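DsbA family protein (Salmonella typhimurium, PDB 7JVE) catalyses both the oxidation of thiols and the isomerisation of disulfide bonds as a trimeric thioredoxin-like enzyme. Local coordinates at residues Met88-Gln93 against Asp152-Leu157. Numbering follows the deposited sequence.
Sequences MFFDYQ and DWHNAL
Y92 lays its ring between L157 and F90: L157 CD2 sits over the centre of one face as a CH-pi contact, 3.5 Å from the ring centroid, while F90 CE2 lies above the rim of the opposite face. The L157 side chain runs crosswise to the tyrosine, and CD2 is almost equally far from most of the ring carbons. H154, one helical turn before L157, reaches F90 with CG anti to its backbone N (chi1 164°), which carries the imidazole from the helix toward the strand. Its CE1 corner points down on the F90 face, 3.5 Å from F90 CE2, in an offset edge-to-face pair with the planes at 84°. The same imidazole edge turns H154 ND1 toward Y92 OH; this N-H donation is weak, 3.2 Å long and bent to 134°. Y92 OH donates in turn to a water 2.8 Å away, and W153 NE1 gives its N-H to that water's oxygen at 2.9 Å, so the buried phenol is linked to the helix by H154, weakly, and by W153 through the water. Around Y92, D91 OD1 accepts from Q93 N at 2.8 Å, an Asx turn that shapes the loop after the strand. Y158 and F118 extend the aromatic cluster, both edge-to-face with H154. The contact thus joins the end of central strand 84-90, just before the disulfide-bonded C94-C97 pair, to helix 147-159 of the helical region inserted into the thioredoxin fold, the architecture of the DsbA family.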
loop_
_atom_site.group_PDB
_atom_site.type_symbol
_atom_site.label_atom_id
_atom_site.label_comp_id
_atom_site.label_asym_id
_atom_site.label_seq_id
_atom_site.Cartn_x
_atom_site.Cartn_y
_atom_site.Cartn_z
ATOM N N MET A 88 -9.187 -20.352 -15.875
ATOM C CA MET A 88 -9.328 -19.469 -14.721
ATOM C C MET A 88 -8.960 -20.199 -13.436
ATOM O O MET A 88 -9.631 -21.163 -13.043
ATOM C CB MET A 88 -10.739 -18.880 -14.628
ATOM C CG MET A 88 -11.205 -18.162 -15.895
ATOM S SD MET A 88 -12.998 -17.958 -16.096
ATOM C CE MET A 88 -13.587 -19.656 -16.159
ATOM N N PHE A 89 -7.884 -19.731 -12.799
ATOM C CA PHE A 89 -7.479 -20.152 -11.466
ATOM C C PHE A 89 -8.132 -19.232 -10.434
ATOM O O PHE A 89 -7.916 -18.014 -10.446
ATOM C CB PHE A 89 -5.959 -20.118 -11.347
ATOM C CG PHE A 89 -5.270 -21.130 -12.217
ATOM C CD1 PHE A 89 -5.156 -20.922 -13.586
ATOM C CD2 PHE A 89 -4.780 -22.323 -11.665
ATOM C CE1 PHE A 89 -4.510 -21.857 -14.395
ATOM C CE2 PHE A 89 -4.143 -23.267 -12.454
ATOM C CZ PHE A 89 -3.999 -23.042 -13.833
ATOM N N PHE A 90 -8.932 -19.815 -9.549
ATOM C CA PHE A 90 -9.694 -19.038 -8.595
ATOM C C PHE A 90 -9.917 -19.881 -7.346
ATOM O O PHE A 90 -9.889 -21.118 -7.384
ATOM C CB PHE A 90 -11.045 -18.598 -9.172
ATOM C CG PHE A 90 -11.961 -19.747 -9.434
ATOM C CD1 PHE A 90 -11.853 -20.481 -10.604
ATOM C CD2 PHE A 90 -12.877 -20.154 -8.472
ATOM C CE1 PHE A 90 -12.671 -21.570 -10.820
ATOM C CE2 PHE A 90 -13.701 -21.228 -8.694
ATOM C CZ PHE A 90 -13.601 -21.937 -9.864
ATOM N N ASP A 91 -10.113 -19.174 -6.235
ATOM C CA ASP A 91 -10.498 -19.726 -4.944
ATOM C C ASP A 91 -11.856 -19.116 -4.604
ATOM O O ASP A 91 -12.045 -17.903 -4.763
ATOM C CB ASP A 91 -9.419 -19.376 -3.901
ATOM C CG ASP A 91 -9.702 -19.916 -2.496
ATOM O OD1 ASP A 91 -10.873 -20.197 -2.132
ATOM O OD2 ASP A 91 -8.704 -20.022 -1.733
ATOM N N TYR A 92 -12.816 -19.945 -4.180
ATOM C CA TYR A 92 -14.117 -19.380 -3.849
ATOM C C TYR A 92 -14.041 -18.357 -2.712
ATOM O O TYR A 92 -14.913 -17.487 -2.621
ATOM C CB TYR A 92 -15.121 -20.475 -3.492
ATOM C CG TYR A 92 -15.658 -21.216 -4.695
ATOM C CD1 TYR A 92 -16.519 -20.587 -5.604
ATOM C CD2 TYR A 92 -15.305 -22.536 -4.933
ATOM C CE1 TYR A 92 -17.013 -21.257 -6.706
ATOM C CE2 TYR A 92 -15.796 -23.226 -6.043
ATOM C CZ TYR A 92 -16.645 -22.581 -6.926
ATOM O OH TYR A 92 -17.142 -23.264 -8.021
ATOM N N GLN A 93 -13.027 -18.423 -1.851
ATOM C CA GLN A 93 -12.906 -17.465 -0.760
ATOM C C GLN A 93 -12.001 -16.288 -1.095
ATOM O O GLN A 93 -11.766 -15.431 -0.243
ATOM C CB GLN A 93 -12.416 -18.167 0.499
ATOM C CG GLN A 93 -13.463 -19.089 1.043
ATOM C CD GLN A 93 -13.170 -19.508 2.447
ATOM O OE1 GLN A 93 -13.545 -18.811 3.401
ATOM N NE2 GLN A 93 -12.501 -20.658 2.602
ATOM N N ASP A 152 -24.033 -22.335 -12.756
ATOM C CA ASP A 152 -25.005 -21.878 -11.752
ATOM C C ASP A 152 -24.520 -22.162 -10.342
ATOM O O ASP A 152 -24.645 -21.318 -9.448
ATOM C CB ASP A 152 -26.395 -22.523 -11.904
ATOM C CG ASP A 152 -27.046 -22.216 -13.219
ATOM O OD1 ASP A 152 -27.710 -23.115 -13.780
ATOM O OD2 ASP A 152 -26.866 -21.081 -13.714
ATOM N N TRP A 153 -24.016 -23.372 -10.111
ATOM C CA TRP A 153 -23.509 -23.708 -8.788
ATOM C C TRP A 153 -22.354 -22.787 -8.406
ATOM O O TRP A 153 -22.297 -22.249 -7.293
ATOM C CB TRP A 153 -23.079 -25.176 -8.764
ATOM C CG TRP A 153 -22.020 -25.453 -7.775
ATOM C CD1 TRP A 153 -20.680 -25.586 -8.023
ATOM C CD2 TRP A 153 -22.188 -25.608 -6.360
ATOM N NE1 TRP A 153 -20.006 -25.833 -6.846
ATOM C CE2 TRP A 153 -20.902 -25.853 -5.811
ATOM C CE3 TRP A 153 -23.299 -25.580 -5.502
ATOM C CZ2 TRP A 153 -20.695 -26.068 -4.436
ATOM C CZ3 TRP A 153 -23.093 -25.793 -4.134
ATOM C CH2 TRP A 153 -21.796 -26.033 -3.617
ATOM N N HIS A 154 -21.419 -22.604 -9.330
ATOM C CA HIS A 154 -20.256 -21.761 -9.102
ATOM C C HIS A 154 -20.671 -20.344 -8.719
ATOM O O HIS A 154 -20.219 -19.802 -7.703
ATOM C CB HIS A 154 -19.405 -21.808 -10.376
ATOM C CG HIS A 154 -18.367 -20.738 -10.493
ATOM N ND1 HIS A 154 -17.039 -20.963 -10.210
ATOM C CD2 HIS A 154 -18.447 -19.461 -10.933
ATOM C CE1 HIS A 154 -16.350 -19.863 -10.438
ATOM N NE2 HIS A 154 -17.180 -18.935 -10.880
ATOM N N ASN A 155 -21.550 -19.728 -9.510
ATOM C CA ASN A 155 -22.013 -18.386 -9.179
ATOM C C ASN A 155 -22.776 -18.368 -7.862
ATOM O O ASN A 155 -22.677 -17.402 -7.090
ATOM C CB ASN A 155 -22.888 -17.844 -10.297
ATOM C CG ASN A 155 -22.107 -17.585 -11.563
ATOM O OD1 ASN A 155 -20.946 -17.207 -11.501
ATOM N ND2 ASN A 155 -22.738 -17.793 -12.717
ATOM N N ALA A 156 -23.555 -19.418 -7.585
ATOM C CA ALA A 156 -24.336 -19.423 -6.358
ATOM C C ALA A 156 -23.429 -19.474 -5.135
ATOM O O ALA A 156 -23.735 -18.859 -4.110
ATOM C CB ALA A 156 -25.312 -20.602 -6.356
ATOM N N LEU A 157 -22.305 -20.181 -5.238
ATOM C CA LEU A 157 -21.392 -20.277 -4.114
ATOM C C LEU A 157 -20.764 -18.922 -3.802
ATOM O O LEU A 157 -20.807 -18.462 -2.656
ATOM C CB LEU A 157 -20.346 -21.348 -4.403
ATOM C CG LEU A 157 -19.498 -21.779 -3.207
ATOM C CD1 LEU A 157 -20.374 -22.085 -2.002
ATOM C CD2 LEU A 157 -18.612 -22.977 -3.573
HETATM O O HOH W 1 -17.169 -26.021 -7.513
#